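Local coordinates for ABC transporter periplasmic peptide-binding protein (Pseudoalteromonas, PDB 4QFL) that binds dipeptides, here Ala-Phe, and probably hands them to an ABC transporter for uptake from the periplasm, at residues Asn130-Val135 with Asn198-Phe203; Val243-Pro248 with Ile254-Thr259; Leu475-Thr478 with Leu482-Gln485. All blocks are in the same frame, centred on the assembly; numbering follows the deposited sequence.

Contact 1. Residues Asn130-Val135 with Asn198-Phe203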
loop_
_atom_site.group_PDB
_atom_site.type_symbol
_atom_site.label_atom_id
_atom_site.label_comp_id
_atom_site.label_asym_id
_atom_site.label_seq_id
_atom_site.Cartn_x
_atom_site.Cartn_y
_atom_site.Cartn_z
ATOM N N ASN A 130 -0.758 15.528 21.308
ATOM C CA ASN A 130 0.452 15.717 20.526
ATOM C C ASN A 130 0.255 16.931 19.634
ATOM O O ASN A 130 -0.731 17.022 18.921
ATOM C CB ASN A 130 0.771 14.460 19.710
ATOM C CG ASN A 130 2.063 14.583 18.936
ATOM O OD1 ASN A 130 2.230 15.512 18.145
ATOM N ND2 ASN A 130 2.993 13.661 19.171
ATOM N N PRO A 131 1.199 17.874 19.672
ATOM C CA PRO A 131 0.986 19.137 18.968
ATOM C C PRO A 131 0.891 18.947 17.463
ATOM O O PRO A 131 0.520 19.872 16.748
ATOM C CB PRO A 131 2.231 19.942 19.331
ATOM C CG PRO A 131 3.256 18.916 19.656
ATOM C CD PRO A 131 2.515 17.821 20.323
ATOM N N TYR A 132 1.221 17.757 16.984
ATOM C CA TYR A 132 1.162 17.490 15.554
ATOM C C TYR A 132 0.007 16.565 15.186
ATOM O O TYR A 132 -0.212 16.254 14.013
ATOM C CB TYR A 132 2.486 16.917 15.082
ATOM C CG TYR A 132 3.498 17.983 14.787
ATOM C CD1 TYR A 132 4.218 18.600 15.807
ATOM C CD2 TYR A 132 3.731 18.380 13.486
ATOM C CE1 TYR A 132 5.145 19.589 15.528
ATOM C CE2 TYR A 132 4.652 19.354 13.191
ATOM C CZ TYR A 132 5.359 19.960 14.209
ATOM O OH TYR A 132 6.274 20.932 13.875
ATOM N N HIS A 133 -0.745 16.140 16.189
ATOM C CA HIS A 133 -1.858 15.241 15.935
ATOM C C HIS A 133 -2.772 15.777 14.844
ATOM O O HIS A 133 -3.181 15.038 13.950
ATOM C CB HIS A 133 -2.669 14.981 17.201
ATOM C CG HIS A 133 -3.786 14.008 16.996
ATOM N ND1 HIS A 133 -3.571 12.696 16.629
ATOM C CD2 HIS A 133 -5.129 14.160 17.081
ATOM C CE1 HIS A 133 -4.734 12.078 16.512
ATOM N NE2 HIS A 133 -5.694 12.945 16.781
ATOM N N PHE A 134 -3.085 17.065 14.915
ATOM C CA PHE A 134 -4.016 17.673 13.966
ATOM C C PHE A 134 -3.334 18.447 12.829
ATOM O O PHE A 134 -3.993 19.191 12.098
ATOM C CB PHE A 134 -5.001 18.592 14.692
ATOM C CG PHE A 134 -5.902 17.882 15.660
ATOM C CD1 PHE A 134 -6.930 17.078 15.207
ATOM C CD2 PHE A 134 -5.737 18.046 17.022
ATOM C CE1 PHE A 134 -7.762 16.430 16.102
ATOM C CE2 PHE A 134 -6.566 17.404 17.920
ATOM C CZ PHE A 134 -7.577 16.602 17.462
ATOM N N VAL A 135 -2.028 18.276 12.671
ATOM C CA VAL A 135 -1.329 18.976 11.601
ATOM C C VAL A 135 -1.616 18.337 10.263
ATOM O O VAL A 135 -1.790 17.123 10.167
ATOM C CB VAL A 135 0.183 19.030 11.831
ATOM C CG1 VAL A 135 0.907 19.402 10.545
ATOM C CG2 VAL A 135 0.493 20.016 12.928
ATOM N N ASN A 198 5.893 28.341 14.330
ATOM C CA ASN A 198 4.548 28.132 13.812
ATOM C C ASN A 198 4.595 27.693 12.350
ATOM O O ASN A 198 3.751 28.089 11.546
ATOM C CB ASN A 198 3.721 29.402 13.941
ATOM C CG ASN A 198 3.706 29.940 15.354
ATOM O OD1 ASN A 198 3.612 29.175 16.318
ATOM N ND2 ASN A 198 3.816 31.263 15.491
ATOM N N GLN A 199 5.591 26.874 12.022
ATOM C CA GLN A 199 5.772 26.387 10.662
ATOM C C GLN A 199 5.547 24.885 10.601
ATOM O O GLN A 199 6.123 24.193 9.767
ATOM C CB GLN A 199 7.178 26.696 10.173
ATOM C CG GLN A 199 7.537 28.161 10.157
ATOM C CD GLN A 199 9.009 28.368 9.844
ATOM O OE1 GLN A 199 9.887 27.752 10.463
ATOM N NE2 GLN A 199 9.287 29.220 8.871
ATOM N N GLU A 200 4.714 24.396 11.507
ATOM C CA GLU A 200 4.289 23.007 11.520
ATOM C C GLU A 200 3.936 22.495 10.129
ATOM O O GLU A 200 4.156 21.327 9.821
ATOM C CB GLU A 200 3.073 22.852 12.431
ATOM C CG GLU A 200 3.297 23.269 13.875
ATOM C CD GLU A 200 3.098 24.763 14.119
ATOM O OE1 GLU A 200 2.777 25.505 13.169
ATOM O OE2 GLU A 200 3.262 25.195 15.278
ATOM N N ASN A 201 3.371 23.364 9.298
ATOM C CA ASN A 201 2.930 22.987 7.962
ATOM C C ASN A 201 4.078 22.530 7.090
ATOM O O ASN A 201 3.868 21.999 6.003
ATOM C CB ASN A 201 2.246 24.166 7.277
ATOM C CG ASN A 201 3.227 25.282 6.914
ATOM O OD1 ASN A 201 4.083 25.673 7.712
ATOM N ND2 ASN A 201 3.114 25.784 5.699
ATOM N N LEU A 202 5.297 22.757 7.562
ATOM C CA LEU A 202 6.488 22.439 6.790
ATOM C C LEU A 202 7.003 21.062 7.115
ATOM O O LEU A 202 7.771 20.495 6.351
ATOM C CB LEU A 202 7.590 23.442 7.093
ATOM C CG LEU A 202 7.633 24.685 6.220
ATOM C CD1 LEU A 202 6.240 25.112 5.774
ATOM C CD2 LEU A 202 8.351 25.793 6.961
ATOM N N PHE A 203 6.583 20.533 8.259
ATOM C CA PHE A 203 7.141 19.294 8.774
ATOM C C PHE A 203 7.025 18.144 7.783
ATOM O O PHE A 203 7.990 17.422 7.546
ATOM C CB PHE A 203 6.508 18.927 10.120
ATOM C CG PHE A 203 7.249 17.853 10.856
ATOM C CD1 PHE A 203 8.512 18.084 11.349
ATOM C CD2 PHE A 203 6.682 16.612 11.052
ATOM C CE1 PHE A 203 9.201 17.095 12.013
ATOM C CE2 PHE A 203 7.373 15.620 11.722
ATOM C CZ PHE A 203 8.629 15.869 12.201
#
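Tyr132 of 130-135 and Phe203 of 198-203 form the aromatic part of a contact that has no hydrogen bond between its two segments. Their ring centroids lie 5.1 Å apart with planes inclined at 55°, an oblique pairing. The closest point is low on the phenylalanine, where Tyr132 CE2 meets Phe203 CB at 3.6 Å. Phe203 has CG anti to its own backbone N (chi1 -166°), which leaves CB and the near ring carbons CG and CD2 against Tyr132 CE2, and the two side chains cross at about a right angle.

The aliphatic part centres on Glu200. Its CG packs 3.9 Å from Tyr132 CZ, while its CB rests 3.9 Å from Val135 CG2; the other valine methyl, CG1, lies 3.8 Å from the backbone O of Glu200. The glutamate chain bends at chi2 (85°), so the methylenes do the touching and the carboxylate leads away from the loop.

Polar bonds act within or beyond the segments. Asn130 OD1 accepts from Tyr132 N at 2.7 Å in the carbonyl plane, an Asx turn, and type I turns from Asn130 to His133 and from Tyr132 to Val135 shape the loop. The Tyr132 hydroxyl lies 3.7 Å from Glu200 CA, and its bond is to Ala191 O in helix 188-196.

The contact thus joins the loop after helix 115-126 to the chain leaving helix 188-196, which ends in a Schellman motif at Asn198. Phe120 and Arg124 of the first helix and Tyr190 and Leu194 of the second pack around the two rings.

Contact 2. Residues Val243-Pro248 with Ile254-Thr259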
loop_
_atom_site.group_PDB
_atom_site.type_symbol
_atom_site.label_atom_id
_atom_site.label_comp_id
_atom_site.label_asym_id
_atom_site.label_seq_id
_atom_site.Cartn_x
_atom_site.Cartn_y
_atom_site.Cartn_z
ATOM N N VAL A 243 17.392 10.963 -8.457
ATOM C CA VAL A 243 16.297 11.789 -8.924
ATOM C C VAL A 243 15.139 10.886 -9.337
ATOM O O VAL A 243 15.346 9.851 -9.965
ATOM C CB VAL A 243 16.713 12.674 -10.124
ATOM C CG1 VAL A 243 15.645 13.723 -10.403
ATOM C CG2 VAL A 243 18.055 13.342 -9.860
ATOM N N TYR A 244 13.929 11.274 -8.944
ATOM C CA TYR A 244 12.704 10.665 -9.451
ATOM C C TYR A 244 12.081 11.569 -10.515
ATOM O O TYR A 244 11.832 12.755 -10.281
ATOM C CB TYR A 244 11.697 10.429 -8.326
ATOM C CG TYR A 244 12.130 9.409 -7.316
ATOM C CD1 TYR A 244 12.988 9.753 -6.283
ATOM C CD2 TYR A 244 11.695 8.102 -7.399
ATOM C CE1 TYR A 244 13.396 8.823 -5.357
ATOM C CE2 TYR A 244 12.104 7.155 -6.478
ATOM C CZ TYR A 244 12.949 7.528 -5.455
ATOM O OH TYR A 244 13.354 6.604 -4.528
ATOM N N ASP A 245 11.840 10.991 -11.684
ATOM C CA ASP A 245 11.237 11.701 -12.796
ATOM C C ASP A 245 9.764 11.339 -12.802
ATOM O O ASP A 245 9.402 10.219 -13.132
ATOM C CB ASP A 245 11.907 11.258 -14.099
ATOM C CG ASP A 245 11.334 11.937 -15.323
ATOM O OD1 ASP A 245 10.216 12.466 -15.238
ATOM O OD2 ASP A 245 12.003 11.929 -16.379
ATOM N N ILE A 246 8.919 12.276 -12.402
ATOM C CA ILE A 246 7.490 12.000 -12.318
ATOM C C ILE A 246 6.851 11.943 -13.698
ATOM O O ILE A 246 6.669 12.965 -14.355
ATOM C CB ILE A 246 6.782 13.049 -11.487
ATOM C CG1 ILE A 246 7.469 13.177 -10.130
ATOM C CG2 ILE A 246 5.324 12.686 -11.324
ATOM C CD1 ILE A 246 7.510 11.909 -9.362
ATOM N N THR A 247 6.514 10.741 -14.135
ATOM C CA THR A 247 6.009 10.522 -15.485
ATOM C C THR A 247 4.836 9.549 -15.430
ATOM O O THR A 247 5.030 8.334 -15.483
ATOM C CB THR A 247 7.091 9.907 -16.382
ATOM O OG1 THR A 247 8.305 10.651 -16.257
ATOM C CG2 THR A 247 6.650 9.914 -17.826
ATOM N N PRO A 248 3.610 10.079 -15.328
ATOM C CA PRO A 248 2.426 9.235 -15.140
ATOM C C PRO A 248 2.126 8.297 -16.307
ATOM O O PRO A 248 1.573 7.221 -16.104
ATOM C CB PRO A 248 1.300 10.249 -14.982
ATOM C CG PRO A 248 1.978 11.493 -14.522
ATOM C CD PRO A 248 3.287 11.511 -15.225
ATOM N N ILE A 254 8.434 3.821 -20.463
ATOM C CA ILE A 254 9.120 2.878 -21.333
ATOM C C ILE A 254 10.041 3.634 -22.287
ATOM O O ILE A 254 11.215 3.301 -22.423
ATOM C CB ILE A 254 8.128 2.038 -22.170
ATOM C CG1 ILE A 254 7.207 1.234 -21.264
ATOM C CG2 ILE A 254 8.883 1.087 -23.120
ATOM C CD1 ILE A 254 7.895 0.138 -20.547
ATOM N N ALA A 255 9.496 4.650 -22.947
ATOM C CA ALA A 255 10.269 5.456 -23.873
ATOM C C ALA A 255 11.525 6.013 -23.199
ATOM O O ALA A 255 12.608 6.020 -23.791
ATOM C CB ALA A 255 9.415 6.579 -24.430
ATOM N N LYS A 256 11.384 6.471 -21.959
ATOM C CA LYS A 256 12.507 7.061 -21.232
ATOM C C LYS A 256 13.567 6.073 -20.782
ATOM O O LYS A 256 14.720 6.440 -20.639
ATOM C CB LYS A 256 12.026 7.872 -20.043
ATOM C CG LYS A 256 11.349 9.154 -20.454
ATOM C CD LYS A 256 10.831 9.918 -19.254
ATOM C CE LYS A 256 10.418 11.318 -19.655
ATOM N NZ LYS A 256 9.977 12.101 -18.483
ATOM N N ILE A 257 13.207 4.822 -20.553
ATOM C CA ILE A 257 14.268 3.872 -20.258
ATOM C C ILE A 257 15.004 3.523 -21.551
ATOM O O ILE A 257 16.217 3.341 -21.561
ATOM C CB ILE A 257 13.774 2.613 -19.511
ATOM C CG1 ILE A 257 14.964 1.863 -18.905
ATOM C CG2 ILE A 257 12.969 1.704 -20.424
ATOM C CD1 ILE A 257 14.557 0.678 -18.098
ATOM N N LEU A 258 14.272 3.481 -22.655
ATOM C CA LEU A 258 14.881 3.187 -23.952
ATOM C C LEU A 258 15.917 4.244 -24.370
ATOM O O LEU A 258 16.975 3.907 -24.895
ATOM C CB LEU A 258 13.798 3.011 -25.028
ATOM C CG LEU A 258 12.947 1.755 -24.841
ATOM C CD1 LEU A 258 11.859 1.636 -25.891
ATOM C CD2 LEU A 258 13.832 0.521 -24.849
ATOM N N THR A 259 15.611 5.515 -24.128
ATOM C CA THR A 259 16.492 6.618 -24.500
ATOM C C THR A 259 17.503 6.878 -23.411
ATOM O O THR A 259 18.321 7.794 -23.518
ATOM C CB THR A 259 15.709 7.920 -24.669
ATOM O OG1 THR A 259 15.102 8.265 -23.417
ATOM C CG2 THR A 259 14.638 7.770 -25.736
#
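Lys256 reaches from helix 250-258 to Asp245 and Thr247 near the end of strand 241-246, and its ammonium group makes the closest approaches between the two segments. The nearest CA atoms, those of Thr247 and Lys256, are 9.3 Å apart, so the span is bridged by side chains. The lysine leaves its helix with CG beside the backbone N (chi1 -71°) and is extended from there through every later torsion; this places NZ at full reach.

Asp245 comes from the opposite direction, its CG anti to the backbone N. Lys256 NZ donates to Asp245 OD2 at 2.9 Å, the main bond of a salt bridge, approaching on the syn side but 26° out of the carboxylate plane. The second oxygen, OD1, receives a weak bond from the same NZ at 3.3 Å.

Thr247, two residues further along, meets the lysine tip to tip, and NZ donates to Thr247 OG1 at 3.1 Å. That hydroxyl in turn makes a weak bond to the backbone O of Asp245 at 3.3 Å and lies 2.8 Å from Asp245 OD1, so the threonine and aspartate present their oxygens together.

One ammonium is therefore gripped by a carboxylate and a hydroxyl, which fixes the far end of a long, otherwise flexible chain. This is a salt bridge with an added hydroxyl acceptor, joining a strand end across a short connection to the next helix of this solute-binding protein, beside the bond from Arg253 to Thr247 O. The partly exposed ion pair is likely to keep both groups charged.

Contact 3. Residues Leu475-Thr478 with Leu482-Gln485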
loop_
_atom_site.group_PDB
_atom_site.type_symbol
_atom_site.label_atom_id
_atom_site.label_comp_id
_atom_site.label_asym_id
_atom_site.label_seq_id
_atom_site.Cartn_x
_atom_site.Cartn_y
_atom_site.Cartn_z
ATOM N N LEU A 475 -7.143 -11.536 15.741
ATOM C CA LEU A 475 -6.104 -10.717 16.341
ATOM C C LEU A 475 -6.018 -10.947 17.850
ATOM O O LEU A 475 -5.060 -10.525 18.498
ATOM C CB LEU A 475 -6.355 -9.244 16.035
ATOM C CG LEU A 475 -6.220 -8.885 14.554
ATOM C CD1 LEU A 475 -6.350 -7.390 14.373
ATOM C CD2 LEU A 475 -4.901 -9.374 13.977
ATOM N N ASP A 476 -7.024 -11.630 18.396
ATOM C CA ASP A 476 -7.077 -11.944 19.827
ATOM C C ASP A 476 -6.142 -13.086 20.216
ATOM O O ASP A 476 -5.979 -13.373 21.402
ATOM C CB ASP A 476 -8.507 -12.299 20.264
ATOM C CG ASP A 476 -9.396 -11.076 20.414
ATOM O OD1 ASP A 476 -8.846 -9.959 20.529
ATOM O OD2 ASP A 476 -10.643 -11.233 20.426
ATOM N N THR A 477 -5.534 -13.735 19.223
ATOM C CA THR A 477 -4.662 -14.877 19.488
ATOM C C THR A 477 -3.477 -14.921 18.529
ATOM O O THR A 477 -3.584 -14.486 17.388
ATOM C CB THR A 477 -5.444 -16.195 19.393
ATOM O OG1 THR A 477 -4.540 -17.304 19.498
ATOM C CG2 THR A 477 -6.175 -16.268 18.070
ATOM N N THR A 478 -2.347 -15.447 18.997
ATOM C CA THR A 478 -1.157 -15.577 18.165
ATOM C C THR A 478 -1.056 -16.972 17.568
ATOM O O THR A 478 -0.179 -17.249 16.754
ATOM C CB THR A 478 0.108 -15.331 18.970
ATOM O OG1 THR A 478 0.214 -16.340 19.979
ATOM C CG2 THR A 478 0.068 -13.958 19.615
ATOM N N LEU A 482 -5.597 -21.097 14.889
ATOM C CA LEU A 482 -6.798 -20.357 15.260
ATOM C C LEU A 482 -7.015 -19.157 14.328
ATOM O O LEU A 482 -8.104 -18.977 13.784
ATOM C CB LEU A 482 -6.718 -19.925 16.727
ATOM C CG LEU A 482 -6.551 -21.118 17.681
ATOM C CD1 LEU A 482 -6.082 -20.732 19.103
ATOM C CD2 LEU A 482 -7.858 -21.908 17.723
ATOM N N ARG A 483 -5.966 -18.362 14.126
ATOM C CA ARG A 483 -6.018 -17.236 13.189
ATOM C C ARG A 483 -6.600 -17.666 11.846
ATOM O O ARG A 483 -7.502 -17.023 11.308
ATOM C CB ARG A 483 -4.622 -16.616 13.001
ATOM C CG ARG A 483 -4.014 -16.041 14.301
ATOM C CD ARG A 483 -2.849 -15.102 14.044
ATOM N NE ARG A 483 -3.287 -13.899 13.343
ATOM C CZ ARG A 483 -2.478 -13.056 12.714
ATOM N NH1 ARG A 483 -1.169 -13.272 12.697
ATOM N NH2 ARG A 483 -2.986 -11.993 12.099
ATOM N N LYS A 484 -6.102 -18.770 11.305
ATOM C CA LYS A 484 -6.561 -19.199 9.990
ATOM C C LYS A 484 -8.034 -19.617 9.967
ATOM O O LYS A 484 -8.720 -19.436 8.967
ATOM C CB LYS A 484 -5.678 -20.292 9.400
ATOM C CG LYS A 484 -6.031 -20.568 7.945
ATOM C CD LYS A 484 -5.359 -21.823 7.400
ATOM C CE LYS A 484 -6.184 -22.444 6.259
ATOM N NZ LYS A 484 -5.990 -21.703 5.000
ATOM N N GLN A 485 -8.529 -20.158 11.072
ATOM C CA GLN A 485 -9.954 -20.476 11.169
ATOM C C GLN A 485 -10.793 -19.236 10.931
ATOM O O GLN A 485 -11.748 -19.237 10.156
ATOM C CB GLN A 485 -10.288 -21.024 12.548
ATOM C CG GLN A 485 -9.987 -22.488 12.709
ATOM C CD GLN A 485 -10.433 -22.997 14.051
ATOM O OE1 GLN A 485 -10.236 -22.332 15.071
ATOM N NE2 GLN A 485 -11.065 -24.168 14.063
HETATM O O HOH W 1 0.468 -14.868 14.755
#
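Between Thr477 and Arg483 runs a local surface contact in a helix-loop-helix corner: the chain leaving helix 465-475 packs on the first turns of helix 480-497. The two segments bury 216 Å² in all, without a direct hydrogen bond between them, and the nearest CA atoms, of Thr477 and Arg483, are 6.9 Å apart.

The arginine supplies much of the surface. Its methylenes lie against the loop backbone, Arg483 CD being 3.5 Å from Thr477 O. A bend at chi3 (66°) sets the guanidinium with Arg483 NH2 3.7 Å from Leu475 CD2 and NH1 toward a water on Thr478 O. That water accepts from Arg483 NH1 at 3.1 Å and donates to Thr478 O at 3.2 Å. Thr477 also crosses Leu482 at about a right angle, its CG2 set 3.9 Å from Leu482 CB, while its OG1 accepts from Asp479 N.

The guanidinium gains further anchors in a salt bridge to Asp439 and a bond to Tyr487 OH. With an alanine in place of Arg483, the Asp439 carboxylate would probably lose this cationic mate and a gap open beside Thr477 O and Leu475.

Around the corner, Ser172 bonds to Thr477 O, tying in the loop before helix 174-178, and Asp479 OD1 accepts a bond from Leu482 N in the first turn of helix 480-497.

From the N terminus, contact 1 comes first: it closes a loop with 62 residues between its segments, bringing the turn after helix 115-126 onto the exit of helix 188-196. Contact 2 follows, a short closure joining strand 241-246 to helix 250-258. Contact 3, later still, has three residues between its segments and joins the loop after helix 465-475 to the start of helix 480-497. The three are in series; none encloses or crosses another. Their centres are about 34 Å (1 and 2), 38 Å (1 and 3) and 44 Å (2 and 3) apart. All lie 22 to 24 Å from the chain's centre in different parts of the fold, contacts 2 and 3 on opposite sides of it.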